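Local coordinates for HutD family protein (Pseudomonas aeruginosa, PDB 1YLL), which is of unknown function but belongs to the HutD family of cupin-like beta-barrel proteins, whose name suggests a link to histidine utilisation, at residues 23-28 with 46-51; 153-158 with 178-183; 128-133 with 185-190. One frame throughout, in Å; residues are numbered along the deposited sequence.

Contact 1: residues 23-28 with 46-51; sequences AGSTEE and IADVGE
S25 and D48 face each other as a hydrogen-bonded antiparallel pair, and their side chains leave the same face of the sheet. S25 OG lies against D48 CB at 3.6 Å, having been placed there by a chi1 of 58° that tucks the hydroxyl between the backbone N and the carbonyl carbon. The carboxylate of D48 turns away from this hydroxyl and forms a salt bridge with R109 through OD1. Next along the same face, E27 stands beside I46. Its CB rests on I46 O, the chain is extended beyond CG, and OE1 forms a long, weak ion pair with R109. The two acids thus share one arginine, which probably offsets the proximity of their like charges; a water lies between E27 OE2 and D48 OD2, weakly bound to both. On the other face, T26 OG1 sits 3.9 Å from A47 CB and is hydrogen-bonded to W19 NE1.

The backbones are joined by paired bonds at S25-D48 and E27-I46, the straightest being E27 N to I46 O (2.7 Å, 173°). Just before strand 24-31 begins and after 42-49 ends, A23 O takes G50 N at 2.7 Å and, weakly, E51 N. Strands 24-31 and 42-49 form a beta hairpin within a six-stranded antiparallel sheet; strand 17-18 borders the first of them and strand 108-115 the second.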
loop_
_atom_site.group_PDB
_atom_site.type_symbol
_atom_site.label_atom_id
_atom_site.label_comp_id
_atom_site.label_asym_id
_atom_site.label_seq_id
_atom_site.Cartn_x
_atom_site.Cartn_y
_atom_site.Cartn_z
ATOM N N ALA D 23 14.239 -34.233 23.385
ATOM C CA ALA D 23 13.812 -34.658 22.073
ATOM C C ALA D 23 13.459 -33.465 21.196
ATOM O O ALA D 23 13.121 -33.638 20.024
ATOM C CB ALA D 23 12.600 -35.612 22.198
ATOM N N GLY D 24 13.546 -32.256 21.758
ATOM C CA GLY D 24 13.212 -31.075 20.968
ATOM C C GLY D 24 13.235 -29.746 21.713
ATOM O O GLY D 24 13.756 -29.635 22.819
ATOM N N SER D 25 12.662 -28.719 21.101
ATOM C CA SER D 25 12.639 -27.419 21.752
ATOM C C SER D 25 11.473 -26.635 21.190
ATOM O O SER D 25 10.951 -26.960 20.132
ATOM C CB SER D 25 13.943 -26.664 21.489
ATOM O OG SER D 25 14.154 -26.495 20.103
ATOM N N THR D 26 11.067 -25.603 21.908
ATOM C CA THR D 26 9.972 -24.810 21.435
ATOM C C THR D 26 10.307 -23.345 21.437
ATOM O O THR D 26 10.913 -22.848 22.386
ATOM C CB THR D 26 8.734 -25.018 22.297
ATOM O OG1 THR D 26 8.321 -26.384 22.169
ATOM C CG2 THR D 26 7.588 -24.118 21.805
ATOM N N GLU D 27 9.912 -22.669 20.361
ATOM C CA GLU D 27 10.097 -21.220 20.250
ATOM C C GLU D 27 8.701 -20.565 20.274
ATOM O O GLU D 27 7.955 -20.673 19.303
ATOM C CB GLU D 27 10.810 -20.848 18.940
ATOM C CG GLU D 27 12.273 -21.291 18.877
ATOM C CD GLU D 27 12.998 -20.791 17.629
ATOM O OE1 GLU D 27 12.330 -20.375 16.656
ATOM O OE2 GLU D 27 14.243 -20.836 17.614
ATOM N N GLU D 28 8.346 -19.907 21.372
ATOM C CA GLU D 28 7.034 -19.262 21.463
ATOM C C GLU D 28 7.022 -17.985 20.688
ATOM O O GLU D 28 7.848 -17.088 20.903
ATOM C CB GLU D 28 6.645 -18.985 22.926
ATOM C CG GLU D 28 5.270 -18.277 23.056
ATOM C CD GLU D 28 4.725 -18.271 24.489
ATOM O OE1 GLU D 28 4.176 -17.235 24.907
ATOM O OE2 GLU D 28 4.817 -19.296 25.181
ATOM N N ILE D 46 6.732 -22.409 17.303
ATOM C CA ILE D 46 7.424 -23.263 16.345
ATOM C C ILE D 46 8.188 -24.246 17.222
ATOM O O ILE D 46 8.810 -23.843 18.198
ATOM C CB ILE D 46 8.470 -22.513 15.538
ATOM C CG1 ILE D 46 7.819 -21.529 14.591
ATOM C CG2 ILE D 46 9.324 -23.518 14.745
ATOM C CD1 ILE D 46 8.879 -20.518 14.152
ATOM N N ALA D 47 8.143 -25.527 16.911
ATOM C CA ALA D 47 8.896 -26.468 17.731
ATOM C C ALA D 47 9.845 -27.248 16.845
ATOM O O ALA D 47 9.623 -27.375 15.637
ATOM C CB ALA D 47 7.962 -27.418 18.477
ATOM N N ASP D 48 10.948 -27.687 17.446
ATOM C CA ASP D 48 11.917 -28.522 16.756
ATOM C C ASP D 48 11.694 -29.869 17.386
ATOM O O ASP D 48 11.608 -29.980 18.608
ATOM C CB ASP D 48 13.343 -28.056 17.013
ATOM C CG ASP D 48 13.706 -26.854 16.185
ATOM O OD1 ASP D 48 12.772 -26.143 15.769
ATOM O OD2 ASP D 48 14.910 -26.611 15.956
ATOM N N VAL D 49 11.551 -30.898 16.565
ATOM C CA VAL D 49 11.343 -32.218 17.111
ATOM C C VAL D 49 12.498 -32.996 16.526
ATOM O O VAL D 49 12.536 -33.228 15.323
ATOM C CB VAL D 49 10.017 -32.812 16.637
ATOM C CG1 VAL D 49 9.773 -34.134 17.333
ATOM C CG2 VAL D 49 8.883 -31.835 16.917
ATOM N N GLY D 50 13.434 -33.367 17.393
ATOM C CA GLY D 50 14.633 -34.063 16.950
ATOM C C GLY D 50 14.584 -35.564 17.034
ATOM O O GLY D 50 15.394 -36.240 16.393
ATOM N N GLU D 51 13.646 -36.073 17.818
ATOM C CA GLU D 51 13.461 -37.507 17.991
ATOM C C GLU D 51 11.993 -37.872 18.143
ATOM O O GLU D 51 11.201 -37.073 18.638
ATOM C CB GLU D 51 14.163 -37.967 19.250
ATOM C CG GLU D 51 15.657 -37.902 19.217
ATOM C CD GLU D 51 16.240 -38.486 20.475
ATOM O OE1 GLU D 51 16.024 -37.889 21.556
ATOM O OE2 GLU D 51 16.895 -39.549 20.387
HETATM O O HOH W 1 15.187 -24.137 17.700
#

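Contact 2: residues 153-158 with 178-183; sequences ISLQGQ and QHWRLT
Q178 opens the strand 178-183 beside L155, its CB 3.9 Å from L155 CD1. At H179 both backbone polar atoms are engaged by Q156: H179 O accepts Q156 N, while H179 N donates to the side-chain amide oxygen Q156 OE1 at 2.7 Å. This second donor stands 40° out of the amide plane, and the bond is bent to 150°. The glutamine chain, folded at chi2, turns its amide back to reach the neighbouring strand. H179 O also receives a water that touches S154 OG and accepts G157 N, so one solvent molecule links the turn to both strands. The imidazole stacks on H136 and is hydrogen-bonded through NE2 to D134.

W180 carries the apolar side. L155 CD1 sits squarely over its six-membered ring, 3.9 Å from the centroid and 7° off the normal, a CH-pi contact; I153 CG2 meets the edge of the same ring near CE3. The indole also stacks with W135, and its surroundings include L169 and A171. R181, on the other face, pairs with S154 through two backbone bonds, and its CB packs against S154 OG at 3.3 Å before the guanidinium swings outward. L182 then lies alongside I153, both pointing the same way, with L182 CD2 3.6 Å from I153 CG1.

A type I' turn from L155 to Q158, with both central residues at positive phi, links strand 151-155 to 158-163. The whole is a strand pair inside a four-stranded antiparallel sheet with apolar residues on one face and polar ones on the other, consistent with the beta-barrel architecture of the cupin clan.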
loop_
_atom_site.group_PDB
_atom_site.type_symbol
_atom_site.label_atom_id
_atom_site.label_comp_id
_atom_site.label_asym_id
_atom_site.label_seq_id
_atom_site.Cartn_x
_atom_site.Cartn_y
_atom_site.Cartn_z
ATOM N N ILE D 153 2.423 -6.970 3.693
ATOM C CA ILE D 153 1.047 -6.927 4.171
ATOM C C ILE D 153 0.459 -5.531 4.211
ATOM O O ILE D 153 1.107 -4.583 4.655
ATOM C CB ILE D 153 0.926 -7.432 5.628
ATOM C CG1 ILE D 153 1.639 -8.761 5.811
ATOM C CG2 ILE D 153 -0.543 -7.588 5.994
ATOM C CD1 ILE D 153 1.688 -9.220 7.278
ATOM N N SER D 154 -0.772 -5.397 3.739
ATOM C CA SER D 154 -1.411 -4.103 3.834
ATOM C C SER D 154 -2.765 -4.352 4.489
ATOM O O SER D 154 -3.337 -5.432 4.339
ATOM C CB SER D 154 -1.562 -3.467 2.457
ATOM O OG SER D 154 -2.541 -4.139 1.709
ATOM N N LEU D 155 -3.233 -3.367 5.254
ATOM C CA LEU D 155 -4.513 -3.427 5.954
ATOM C C LEU D 155 -5.278 -2.153 5.588
ATOM O O LEU D 155 -4.764 -1.041 5.780
ATOM C CB LEU D 155 -4.293 -3.498 7.464
ATOM C CG LEU D 155 -5.483 -3.316 8.429
ATOM C CD1 LEU D 155 -6.590 -4.323 8.130
ATOM C CD2 LEU D 155 -4.996 -3.514 9.853
ATOM N N GLN D 156 -6.496 -2.319 5.084
ATOM C CA GLN D 156 -7.330 -1.191 4.639
ATOM C C GLN D 156 -6.587 -0.356 3.582
ATOM O O GLN D 156 -6.725 0.874 3.529
ATOM C CB GLN D 156 -7.756 -0.311 5.824
ATOM C CG GLN D 156 -8.270 -1.065 7.070
ATOM C CD GLN D 156 -9.583 -1.816 6.868
ATOM O OE1 GLN D 156 -9.717 -2.641 5.962
ATOM N NE2 GLN D 156 -10.556 -1.543 7.734
ATOM N N GLY D 157 -5.803 -1.034 2.747
ATOM C CA GLY D 157 -5.060 -0.390 1.671
ATOM C C GLY D 157 -3.726 0.244 2.030
ATOM O O GLY D 157 -3.018 0.757 1.160
ATOM N N GLN D 158 -3.376 0.185 3.305
ATOM C CA GLN D 158 -2.147 0.784 3.805
ATOM C C GLN D 158 -1.050 -0.243 4.110
ATOM O O GLN D 158 -1.270 -1.199 4.861
ATOM C CB GLN D 158 -2.482 1.568 5.066
ATOM C CG GLN D 158 -1.324 2.310 5.700
ATOM C CD GLN D 158 -1.681 2.844 7.077
ATOM O OE1 GLN D 158 -2.730 3.470 7.264
ATOM N NE2 GLN D 158 -0.810 2.602 8.048
ATOM N N GLN D 178 -12.259 -6.008 8.335
ATOM C CA GLN D 178 -10.927 -5.641 7.893
ATOM C C GLN D 178 -10.618 -6.156 6.505
ATOM O O GLN D 178 -11.000 -7.283 6.146
ATOM C CB GLN D 178 -9.869 -6.218 8.849
ATOM C CG GLN D 178 -10.139 -5.987 10.352
ATOM C CD GLN D 178 -10.139 -4.498 10.733
ATOM O OE1 GLN D 178 -10.912 -4.065 11.601
ATOM N NE2 GLN D 178 -9.284 -3.726 10.094
ATOM N N HIS D 179 -9.900 -5.359 5.728
ATOM C CA HIS D 179 -9.499 -5.780 4.399
ATOM C C HIS D 179 -7.995 -6.009 4.415
ATOM O O HIS D 179 -7.199 -5.076 4.537
ATOM C CB HIS D 179 -9.867 -4.738 3.326
ATOM C CG HIS D 179 -9.591 -5.212 1.939
ATOM N ND1 HIS D 179 -9.569 -4.365 0.850
ATOM C CD2 HIS D 179 -9.298 -6.448 1.462
ATOM C CE1 HIS D 179 -9.268 -5.059 -0.237
ATOM N NE2 HIS D 179 -9.101 -6.326 0.109
ATOM N N TRP D 180 -7.604 -7.276 4.337
ATOM C CA TRP D 180 -6.202 -7.673 4.356
ATOM C C TRP D 180 -5.693 -8.059 2.977
ATOM O O TRP D 180 -6.334 -8.849 2.281
ATOM C CB TRP D 180 -6.003 -8.907 5.263
ATOM C CG TRP D 180 -6.294 -8.683 6.696
ATOM C CD1 TRP D 180 -7.441 -9.000 7.375
ATOM C CD2 TRP D 180 -5.395 -8.132 7.652
ATOM N NE1 TRP D 180 -7.299 -8.685 8.698
ATOM C CE2 TRP D 180 -6.053 -8.148 8.899
ATOM C CE3 TRP D 180 -4.088 -7.627 7.571
ATOM C CZ2 TRP D 180 -5.447 -7.677 10.071
ATOM C CZ3 TRP D 180 -3.474 -7.153 8.754
ATOM C CH2 TRP D 180 -4.159 -7.187 9.972
ATOM N N ARG D 181 -4.520 -7.548 2.597
ATOM C CA ARG D 181 -3.937 -7.884 1.308
ATOM C C ARG D 181 -2.471 -8.264 1.469
ATOM O O ARG D 181 -1.727 -7.574 2.149
ATOM C CB ARG D 181 -4.061 -6.717 0.320
ATOM C CG ARG D 181 -3.484 -7.087 -1.063
ATOM C CD ARG D 181 -3.521 -5.917 -2.045
ATOM N NE ARG D 181 -4.866 -5.399 -2.230
ATOM C CZ ARG D 181 -5.859 -6.070 -2.808
ATOM N NH1 ARG D 181 -5.658 -7.299 -3.274
ATOM N NH2 ARG D 181 -7.060 -5.513 -2.910
ATOM N N LEU D 182 -2.060 -9.379 0.876
ATOM C CA LEU D 182 -0.675 -9.801 0.966
ATOM C C LEU D 182 -0.112 -9.807 -0.439
ATOM O O LEU D 182 -0.801 -10.161 -1.400
ATOM C CB LEU D 182 -0.569 -11.219 1.514
ATOM C CG LEU D 182 -1.300 -11.459 2.834
ATOM C CD1 LEU D 182 -1.140 -12.932 3.183
ATOM C CD2 LEU D 182 -0.766 -10.606 3.917
ATOM N N THR D 183 1.155 -9.444 -0.546
ATOM C CA THR D 183 1.806 -9.440 -1.839
ATOM C C THR D 183 3.197 -10.061 -1.711
ATOM O O THR D 183 3.821 -9.992 -0.651
ATOM C CB THR D 183 1.901 -8.014 -2.372
ATOM O OG1 THR D 183 2.579 -8.033 -3.629
ATOM C CG2 THR D 183 2.647 -7.148 -1.408
HETATM O O HOH W 2 -5.444 -3.789 2.467
#

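Contact 3: residues 128-133 with 185-190; sequences RVEGEL and HEPAWV
R128 and W189 form a non-hydrogen-bonded antiparallel pair, and the aliphatic part of the arginine lies across the indole. R128 CB is centred over the six-membered ring, 3.6 Å from its centroid and 3° off the normal, in a CH-pi contact. With CG trans to the backbone N (chi1 -170°) and the chain extended as far as NE, the arginine runs on toward the pyrrole side, where CD comes 3.7 Å from W189 NE1. R88 makes a cation-pi contact with the same indole.

Beyond NE the guanidinium is turned 57° from the indole plane and settles on P187, whose CB lies 3.2 Å above the centre of one guanidinium face. V129 CG2 touches V190 CG2 at 3.9 Å on the opposite side of the sheet, toward L182.

The chain turns a corner at 130-131 and again at 185-186, so strands 120-129 and 187-197 pair in one antiparallel sheet while 132-137 and 178-184 pair in another. Such double bending from sheet to sheet fits a beta-barrel of the cupin kind.

Two backbone bonds join V129 and A188: V129 N to A188 O at 2.7 Å and A188 N to V129 O at 3.1 Å. P187 CA adds a CA-H...O contact to V129 O.

The salt bridge lies within 128-133: R128 NH2 meets E130 OE2 at 2.9 Å; the oxygen lies in the guanidinium plane but is met from above the carboxylate plane. R128 NE also donates to a water, which gives a weak bond to P187 O.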
loop_
_atom_site.group_PDB
_atom_site.type_symbol
_atom_site.label_atom_id
_atom_site.label_comp_id
_atom_site.label_asym_id
_atom_site.label_seq_id
_atom_site.Cartn_x
_atom_site.Cartn_y
_atom_site.Cartn_z
ATOM N N ARG D 128 -0.849 -19.809 -0.238
ATOM C CA ARG D 128 0.374 -19.575 -1.014
ATOM C C ARG D 128 0.142 -18.244 -1.705
ATOM O O ARG D 128 -0.774 -18.126 -2.532
ATOM C CB ARG D 128 0.600 -20.651 -2.072
ATOM C CG ARG D 128 1.990 -20.556 -2.726
ATOM C CD ARG D 128 2.236 -21.722 -3.686
ATOM N NE ARG D 128 3.636 -21.817 -4.108
ATOM C CZ ARG D 128 4.073 -21.553 -5.337
ATOM N NH1 ARG D 128 5.363 -21.679 -5.622
ATOM N NH2 ARG D 128 3.223 -21.153 -6.275
ATOM N N VAL D 129 0.947 -17.253 -1.347
ATOM C CA VAL D 129 0.825 -15.920 -1.923
ATOM C C VAL D 129 1.609 -15.886 -3.242
ATOM O O VAL D 129 2.830 -15.938 -3.249
ATOM C CB VAL D 129 1.370 -14.839 -0.964
ATOM C CG1 VAL D 129 1.167 -13.463 -1.593
ATOM C CG2 VAL D 129 0.633 -14.889 0.374
ATOM N N GLU D 130 0.871 -15.825 -4.343
ATOM C CA GLU D 130 1.457 -15.795 -5.680
ATOM C C GLU D 130 1.115 -14.447 -6.285
ATOM O O GLU D 130 0.082 -14.279 -6.923
ATOM C CB GLU D 130 0.864 -16.921 -6.520
ATOM C CG GLU D 130 1.317 -18.302 -6.085
ATOM C CD GLU D 130 0.627 -19.404 -6.858
ATOM O OE1 GLU D 130 0.292 -19.169 -8.043
ATOM O OE2 GLU D 130 0.432 -20.502 -6.290
ATOM N N GLY D 131 1.993 -13.488 -6.050
ATOM C CA GLY D 131 1.774 -12.160 -6.554
ATOM C C GLY D 131 0.944 -11.390 -5.559
ATOM O O GLY D 131 1.448 -10.504 -4.882
ATOM N N GLU D 132 -0.329 -11.745 -5.439
ATOM C CA GLU D 132 -1.211 -11.012 -4.527
ATOM C C GLU D 132 -2.416 -11.849 -4.119
ATOM O O GLU D 132 -2.845 -12.734 -4.861
ATOM C CB GLU D 132 -1.684 -9.749 -5.249
ATOM C CG GLU D 132 -2.588 -8.775 -4.516
ATOM C CD GLU D 132 -2.925 -7.554 -5.402
ATOM O OE1 GLU D 132 -3.583 -7.746 -6.454
ATOM O OE2 GLU D 132 -2.525 -6.412 -5.062
ATOM N N LEU D 133 -2.935 -11.585 -2.920
ATOM C CA LEU D 133 -4.152 -12.246 -2.464
ATOM C C LEU D 133 -4.740 -11.352 -1.385
ATOM O O LEU D 133 -4.002 -10.602 -0.759
ATOM C CB LEU D 133 -3.867 -13.662 -1.927
ATOM C CG LEU D 133 -3.222 -13.991 -0.583
ATOM C CD1 LEU D 133 -4.120 -13.583 0.586
ATOM C CD2 LEU D 133 -2.973 -15.532 -0.522
ATOM N N HIS D 185 6.855 -11.252 -4.327
ATOM C CA HIS D 185 7.501 -11.333 -5.645
ATOM C C HIS D 185 7.690 -12.788 -6.064
ATOM O O HIS D 185 7.345 -13.179 -7.189
ATOM C CB HIS D 185 8.853 -10.623 -5.611
ATOM C CG HIS D 185 8.750 -9.129 -5.614
ATOM N ND1 HIS D 185 7.816 -8.443 -4.864
ATOM C CD2 HIS D 185 9.474 -8.188 -6.264
ATOM C CE1 HIS D 185 7.971 -7.143 -5.053
ATOM N NE2 HIS D 185 8.970 -6.962 -5.897
ATOM N N GLU D 186 8.262 -13.575 -5.159
ATOM C CA GLU D 186 8.484 -14.998 -5.369
ATOM C C GLU D 186 7.373 -15.594 -4.498
ATOM O O GLU D 186 7.111 -15.069 -3.412
ATOM C CB GLU D 186 9.882 -15.383 -4.849
ATOM C CG GLU D 186 10.227 -16.887 -4.776
ATOM C CD GLU D 186 10.495 -17.560 -6.129
ATOM O OE1 GLU D 186 11.186 -16.963 -6.984
ATOM O OE2 GLU D 186 10.037 -18.710 -6.326
ATOM N N PRO D 187 6.678 -16.648 -4.977
ATOM C CA PRO D 187 5.596 -17.280 -4.209
ATOM C C PRO D 187 6.014 -17.641 -2.800
ATOM O O PRO D 187 7.102 -18.189 -2.573
ATOM C CB PRO D 187 5.251 -18.493 -5.047
ATOM C CG PRO D 187 5.390 -17.923 -6.445
ATOM C CD PRO D 187 6.702 -17.168 -6.356
ATOM N N ALA D 188 5.148 -17.347 -1.842
ATOM C CA ALA D 188 5.502 -17.616 -0.465
ATOM C C ALA D 188 4.283 -18.104 0.270
ATOM O O ALA D 188 3.178 -17.575 0.110
ATOM C CB ALA D 188 6.044 -16.365 0.195
ATOM N N TRP D 189 4.509 -19.147 1.060
ATOM C CA TRP D 189 3.467 -19.743 1.863
ATOM C C TRP D 189 3.376 -19.007 3.176
ATOM O O TRP D 189 4.398 -18.692 3.786
ATOM C CB TRP D 189 3.810 -21.208 2.141
ATOM C CG TRP D 189 3.448 -22.157 1.045
ATOM C CD1 TRP D 189 4.299 -22.716 0.103
ATOM C CD2 TRP D 189 2.150 -22.671 0.763
ATOM N NE1 TRP D 189 3.598 -23.544 -0.733
ATOM C CE2 TRP D 189 2.276 -23.538 -0.355
ATOM C CE3 TRP D 189 0.877 -22.486 1.343
ATOM C CZ2 TRP D 189 1.184 -24.217 -0.901
ATOM C CZ3 TRP D 189 -0.202 -23.150 0.802
ATOM C CH2 TRP D 189 -0.051 -24.015 -0.316
ATOM N N VAL D 190 2.142 -18.739 3.596
ATOM C CA VAL D 190 1.863 -18.086 4.881
ATOM C C VAL D 190 0.762 -18.866 5.574
ATOM O O VAL D 190 0.040 -19.611 4.931
ATOM C CB VAL D 190 1.372 -16.597 4.707
ATOM C CG1 VAL D 190 2.449 -15.760 3.993
ATOM C CG2 VAL D 190 0.126 -16.546 3.904
HETATM O O HOH W 3 6.345 -21.103 -2.443
#

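How the contacts relate
From the N terminus, contact 1 comes first, closing the hairpin of strands 24-31 and 42-49; it is complete before either of the others begins. Contact 3 opens at 128-133 and closes only at 185-190, and contact 2, which joins 153-158 to 178-183, is nested inside that long loop. The chain passes directly from the strand of contact 2 into that of contact 3. These two meet through probable hydrogen bonds from L182 N to L133 O and between T183 OG1 and G131 O, with centres 14 Å apart, and so tie together adjoining sheets. Contact 1 lies in a different sheet, across the chain's centre from contact 2, their centres 32 Å apart.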